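Local structure of hydrolase, NUDIX family (Clostridium perfringens ATCC 13124, 3F6A) at residues Arg5-Cys15 with His96-Thr107. The protein probably hydrolyses a nucleoside diphosphate linked to some other moiety, as NUDIX family enzymes do, although its own substrate is not established. Numbering follows the deposited sequence.
Sequences RHFTVSVFIVC and HSHIDFVYYATT
The carboxylate of D100 lies within hydrogen-bonding distance of two hydroxyls on the neighbouring strand, S10 OG 2.6 Å from D100 OD2 and T8 OG1 2.9 Å from D100 OD1. With CG anti to the backbone N (chi1 180°), D100 swings its acid across the strand boundary and meets T8 at about a right angle. H98 ND1 adds a weak bond to T8 OG1, at 3.4 Å.

Beneath this cluster runs a regular parallel ladder in which even-numbered residues of strand 7-15 both donate and accept. T8 N reaches I99 O at 2.8 Å, and F101 N returns to T8 O at 2.9 Å; S10, F12 and V14 repeat the pattern as far as T107 N.

Apolar side chains divide between the two faces. On the face that carries T8 and S10, the F12 ring receives V102 CG1 at its edge, 3.7 Å from F12 CE2, while Y104 runs beside it with its ring plane turned 85° away. Helix 138-150 packs here through M143, and E146 binds the Y104 hydroxyl. On the other face I99 CD1 lies 3.5 Å from F7 CE1, and V11 CG1 approaches A105 CB. Helix 43-55 touches V9, V11 and Y103 through C47, whereas F7 and F101 meet their counterparts in the second subunit.

This parallel pairing within a mixed sheet, with helices on both faces, is characteristic of the alpha/beta/alpha NUDIX fold. Its chemistry implies a division of labour: backbone bonds fix the register, hydrocarbon joins the sheet to its helices and partner subunit, and the nearby hydroxyls may stabilise the charge of the partly exposed D100 carboxylate.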
loop_
_atom_site.group_PDB
_atom_site.type_symbol
_atom_site.label_atom_id
_atom_site.label_comp_id
_atom_site.label_asym_id
_atom_site.label_seq_id
_atom_site.Cartn_x
_atom_site.Cartn_y
_atom_site.Cartn_z
ATOM N N ARG A 5 -13.904 7.753 -2.224
ATOM C CA ARG A 5 -13.010 8.226 -3.286
ATOM C C ARG A 5 -11.858 9.135 -2.824
ATOM O O ARG A 5 -11.637 10.220 -3.376
ATOM C CB ARG A 5 -13.830 8.930 -4.376
ATOM C CG ARG A 5 -15.259 9.294 -3.962
ATOM C CD ARG A 5 -15.274 10.329 -2.838
ATOM N NE ARG A 5 -14.575 11.557 -3.216
ATOM C CZ ARG A 5 -14.570 12.665 -2.481
ATOM N NH1 ARG A 5 -15.220 12.708 -1.327
ATOM N NH2 ARG A 5 -13.932 13.743 -2.903
ATOM N N HIS A 6 -11.116 8.663 -1.827
ATOM C CA HIS A 6 -9.981 9.390 -1.261
ATOM C C HIS A 6 -8.680 8.651 -1.553
ATOM O O HIS A 6 -7.738 8.707 -0.767
ATOM C CB HIS A 6 -10.147 9.496 0.253
ATOM C CG HIS A 6 -11.213 10.452 0.680
ATOM N ND1 HIS A 6 -12.070 10.187 1.727
ATOM C CD2 HIS A 6 -11.535 11.687 0.231
ATOM C CE1 HIS A 6 -12.875 11.219 1.904
ATOM N NE2 HIS A 6 -12.570 12.143 1.010
ATOM N N PHE A 7 -8.635 7.964 -2.685
ATOM C CA PHE A 7 -7.460 7.186 -3.056
ATOM C C PHE A 7 -6.934 7.556 -4.431
ATOM O O PHE A 7 -7.686 7.599 -5.408
ATOM C CB PHE A 7 -7.806 5.695 -3.009
ATOM C CG PHE A 7 -8.126 5.194 -1.626
ATOM C CD1 PHE A 7 -7.135 4.643 -0.823
ATOM C CD2 PHE A 7 -9.417 5.299 -1.116
ATOM C CE1 PHE A 7 -7.424 4.210 0.474
ATOM C CE2 PHE A 7 -9.714 4.871 0.176
ATOM C CZ PHE A 7 -8.719 4.324 0.970
ATOM N N THR A 8 -5.632 7.820 -4.495
ATOM C CA THR A 8 -4.974 8.190 -5.736
ATOM C C THR A 8 -3.678 7.393 -5.873
ATOM O O THR A 8 -3.257 6.710 -4.937
ATOM C CB THR A 8 -4.605 9.689 -5.739
ATOM O OG1 THR A 8 -3.552 9.924 -4.793
ATOM C CG2 THR A 8 -5.806 10.545 -5.355
ATOM N N VAL A 9 -3.046 7.485 -7.040
ATOM C CA VAL A 9 -1.778 6.806 -7.269
ATOM C C VAL A 9 -0.777 7.787 -7.863
ATOM O O VAL A 9 -1.156 8.820 -8.418
ATOM C CB VAL A 9 -1.920 5.588 -8.229
ATOM C CG1 VAL A 9 -2.892 4.582 -7.647
ATOM C CG2 VAL A 9 -2.369 6.044 -9.622
ATOM N N SER A 10 0.502 7.464 -7.721
ATOM C CA SER A 10 1.589 8.273 -8.258
ATOM C C SER A 10 2.573 7.281 -8.851
ATOM O O SER A 10 2.743 6.187 -8.318
ATOM C CB SER A 10 2.288 9.079 -7.153
ATOM O OG SER A 10 1.494 10.174 -6.742
ATOM N N VAL A 11 3.212 7.657 -9.950
ATOM C CA VAL A 11 4.172 6.778 -10.596
ATOM C C VAL A 11 5.415 7.533 -11.025
ATOM O O VAL A 11 5.330 8.513 -11.759
ATOM C CB VAL A 11 3.595 6.128 -11.869
ATOM C CG1 VAL A 11 4.389 4.878 -12.207
ATOM C CG2 VAL A 11 2.131 5.820 -11.684
ATOM N N PHE A 12 6.564 7.065 -10.560
ATOM C CA PHE A 12 7.838 7.645 -10.919
ATOM C C PHE A 12 8.384 6.712 -11.982
ATOM O O PHE A 12 8.708 5.560 -11.706
ATOM C CB PHE A 12 8.746 7.700 -9.693
ATOM C CG PHE A 12 8.388 8.803 -8.735
ATOM C CD1 PHE A 12 8.957 10.064 -8.871
ATOM C CD2 PHE A 12 7.453 8.591 -7.725
ATOM C CE1 PHE A 12 8.605 11.100 -8.012
ATOM C CE2 PHE A 12 7.093 9.628 -6.858
ATOM C CZ PHE A 12 7.665 10.880 -7.000
ATOM N N ILE A 13 8.469 7.219 -13.207
ATOM C CA ILE A 13 8.928 6.425 -14.339
ATOM C C ILE A 13 10.376 6.715 -14.701
ATOM O O ILE A 13 10.756 7.867 -14.904
ATOM C CB ILE A 13 8.028 6.686 -15.565
ATOM C CG1 ILE A 13 6.574 6.400 -15.185
ATOM C CG2 ILE A 13 8.461 5.819 -16.737
ATOM C CD1 ILE A 13 5.563 6.782 -16.236
ATOM N N VAL A 14 11.175 5.657 -14.785
ATOM C CA VAL A 14 12.586 5.785 -15.112
ATOM C C VAL A 14 12.936 5.230 -16.490
ATOM O O VAL A 14 12.542 4.122 -16.841
ATOM C CB VAL A 14 13.457 5.053 -14.054
ATOM C CG1 VAL A 14 14.918 4.991 -14.517
ATOM C CG2 VAL A 14 13.344 5.765 -12.709
ATOM N N CYS A 15 13.665 6.017 -17.272
ATOM C CA CYS A 15 14.120 5.586 -18.590
ATOM C C CYS A 15 15.636 5.708 -18.502
ATOM O O CYS A 15 16.164 6.802 -18.284
ATOM C CB CYS A 15 13.581 6.494 -19.700
ATOM S SG CYS A 15 13.971 5.878 -21.372
ATOM N N HIS A 96 -8.515 17.866 -1.534
ATOM C CA HIS A 96 -9.272 17.192 -0.492
ATOM C C HIS A 96 -8.305 16.131 0.021
ATOM O O HIS A 96 -7.468 15.634 -0.736
ATOM C CB HIS A 96 -10.560 16.566 -1.046
ATOM C CG HIS A 96 -10.340 15.555 -2.130
ATOM N ND1 HIS A 96 -9.889 14.276 -1.875
ATOM C CD2 HIS A 96 -10.527 15.628 -3.467
ATOM C CE1 HIS A 96 -9.811 13.605 -3.011
ATOM N NE2 HIS A 96 -10.191 14.401 -3.992
ATOM N N SER A 97 -8.387 15.809 1.306
ATOM C CA SER A 97 -7.478 14.823 1.876
ATOM C C SER A 97 -7.548 13.540 1.070
ATOM O O SER A 97 -8.626 13.100 0.677
ATOM C CB SER A 97 -7.826 14.548 3.340
ATOM O OG SER A 97 -6.759 13.869 3.983
ATOM N N HIS A 98 -6.391 12.950 0.801
ATOM C CA HIS A 98 -6.357 11.721 0.030
ATOM C C HIS A 98 -5.096 10.915 0.270
ATOM O O HIS A 98 -4.038 11.459 0.600
ATOM C CB HIS A 98 -6.473 12.034 -1.463
ATOM C CG HIS A 98 -5.404 12.949 -1.976
ATOM N ND1 HIS A 98 -4.263 12.490 -2.602
ATOM C CD2 HIS A 98 -5.307 14.299 -1.967
ATOM C CE1 HIS A 98 -3.515 13.520 -2.960
ATOM N NE2 HIS A 98 -4.127 14.627 -2.587
ATOM N N ILE A 99 -5.229 9.608 0.100
ATOM C CA ILE A 99 -4.117 8.692 0.246
ATOM C C ILE A 99 -3.522 8.532 -1.142
ATOM O O ILE A 99 -4.250 8.378 -2.124
ATOM C CB ILE A 99 -4.597 7.318 0.753
ATOM C CG1 ILE A 99 -4.999 7.429 2.223
ATOM C CG2 ILE A 99 -3.507 6.270 0.560
ATOM C CD1 ILE A 99 -5.597 6.163 2.787
ATOM N N ASP A 100 -2.202 8.582 -1.231
ATOM C CA ASP A 100 -1.544 8.422 -2.513
ATOM C C ASP A 100 -0.599 7.233 -2.480
ATOM O O ASP A 100 0.382 7.226 -1.727
ATOM C CB ASP A 100 -0.772 9.686 -2.884
ATOM C CG ASP A 100 -0.062 9.558 -4.216
ATOM O OD1 ASP A 100 -0.747 9.423 -5.251
ATOM O OD2 ASP A 100 1.185 9.583 -4.227
ATOM N N PHE A 101 -0.915 6.221 -3.288
ATOM C CA PHE A 101 -0.095 5.020 -3.386
ATOM C C PHE A 101 0.980 5.268 -4.426
ATOM O O PHE A 101 0.679 5.443 -5.604
ATOM C CB PHE A 101 -0.949 3.812 -3.791
ATOM C CG PHE A 101 -1.887 3.347 -2.709
ATOM C CD1 PHE A 101 -1.423 3.143 -1.413
ATOM C CD2 PHE A 101 -3.228 3.102 -2.984
ATOM C CE1 PHE A 101 -2.282 2.701 -0.406
ATOM C CE2 PHE A 101 -4.090 2.661 -1.987
ATOM C CZ PHE A 101 -3.616 2.461 -0.698
ATOM N N VAL A 102 2.233 5.273 -3.981
ATOM C CA VAL A 102 3.366 5.540 -4.860
ATOM C C VAL A 102 4.040 4.304 -5.430
ATOM O O VAL A 102 4.421 3.402 -4.693
ATOM C CB VAL A 102 4.427 6.369 -4.127
ATOM C CG1 VAL A 102 5.558 6.730 -5.079
ATOM C CG2 VAL A 102 3.791 7.611 -3.555
ATOM N N TYR A 103 4.207 4.294 -6.750
ATOM C CA TYR A 103 4.837 3.186 -7.454
ATOM C C TYR A 103 6.012 3.683 -8.280
ATOM O O TYR A 103 6.038 4.840 -8.705
ATOM C CB TYR A 103 3.832 2.526 -8.405
ATOM C CG TYR A 103 2.670 1.849 -7.727
ATOM C CD1 TYR A 103 2.655 0.468 -7.541
ATOM C CD2 TYR A 103 1.575 2.590 -7.270
ATOM C CE1 TYR A 103 1.580 -0.164 -6.917
ATOM C CE2 TYR A 103 0.494 1.965 -6.646
ATOM C CZ TYR A 103 0.509 0.590 -6.475
ATOM O OH TYR A 103 -0.548 -0.035 -5.861
ATOM N N TYR A 104 6.987 2.807 -8.503
ATOM C CA TYR A 104 8.143 3.142 -9.324
ATOM C C TYR A 104 8.049 2.213 -10.528
ATOM O O TYR A 104 7.603 1.072 -10.400
ATOM C CB TYR A 104 9.462 2.902 -8.571
ATOM C CG TYR A 104 9.663 3.764 -7.331
ATOM C CD1 TYR A 104 8.942 4.944 -7.145
ATOM C CD2 TYR A 104 10.594 3.405 -6.359
ATOM C CE1 TYR A 104 9.148 5.750 -6.016
ATOM C CE2 TYR A 104 10.808 4.198 -5.230
ATOM C CZ TYR A 104 10.081 5.368 -5.065
ATOM O OH TYR A 104 10.299 6.145 -3.946
ATOM N N ALA A 105 8.458 2.697 -11.693
ATOM C CA ALA A 105 8.388 1.894 -12.908
ATOM C C ALA A 105 9.445 2.302 -13.923
ATOM O O ALA A 105 10.164 3.276 -13.735
ATOM C CB ALA A 105 7.009 2.031 -13.533
ATOM N N THR A 106 9.521 1.542 -15.009
ATOM C CA THR A 106 10.468 1.812 -16.077
ATOM C C THR A 106 9.711 1.943 -17.396
ATOM O O THR A 106 8.575 1.487 -17.513
ATOM C CB THR A 106 11.482 0.661 -16.218
ATOM O OG1 THR A 106 10.776 -0.556 -16.492
ATOM C CG2 THR A 106 12.294 0.496 -14.935
ATOM N N THR A 107 10.346 2.579 -18.378
ATOM C CA THR A 107 9.773 2.738 -19.713
ATOM C C THR A 107 10.948 2.724 -20.700
ATOM O O THR A 107 12.092 2.960 -20.311
ATOM C CB THR A 107 8.954 4.045 -19.842
ATOM O OG1 THR A 107 8.086 3.953 -20.982
ATOM C CG2 THR A 107 9.859 5.245 -19.990
#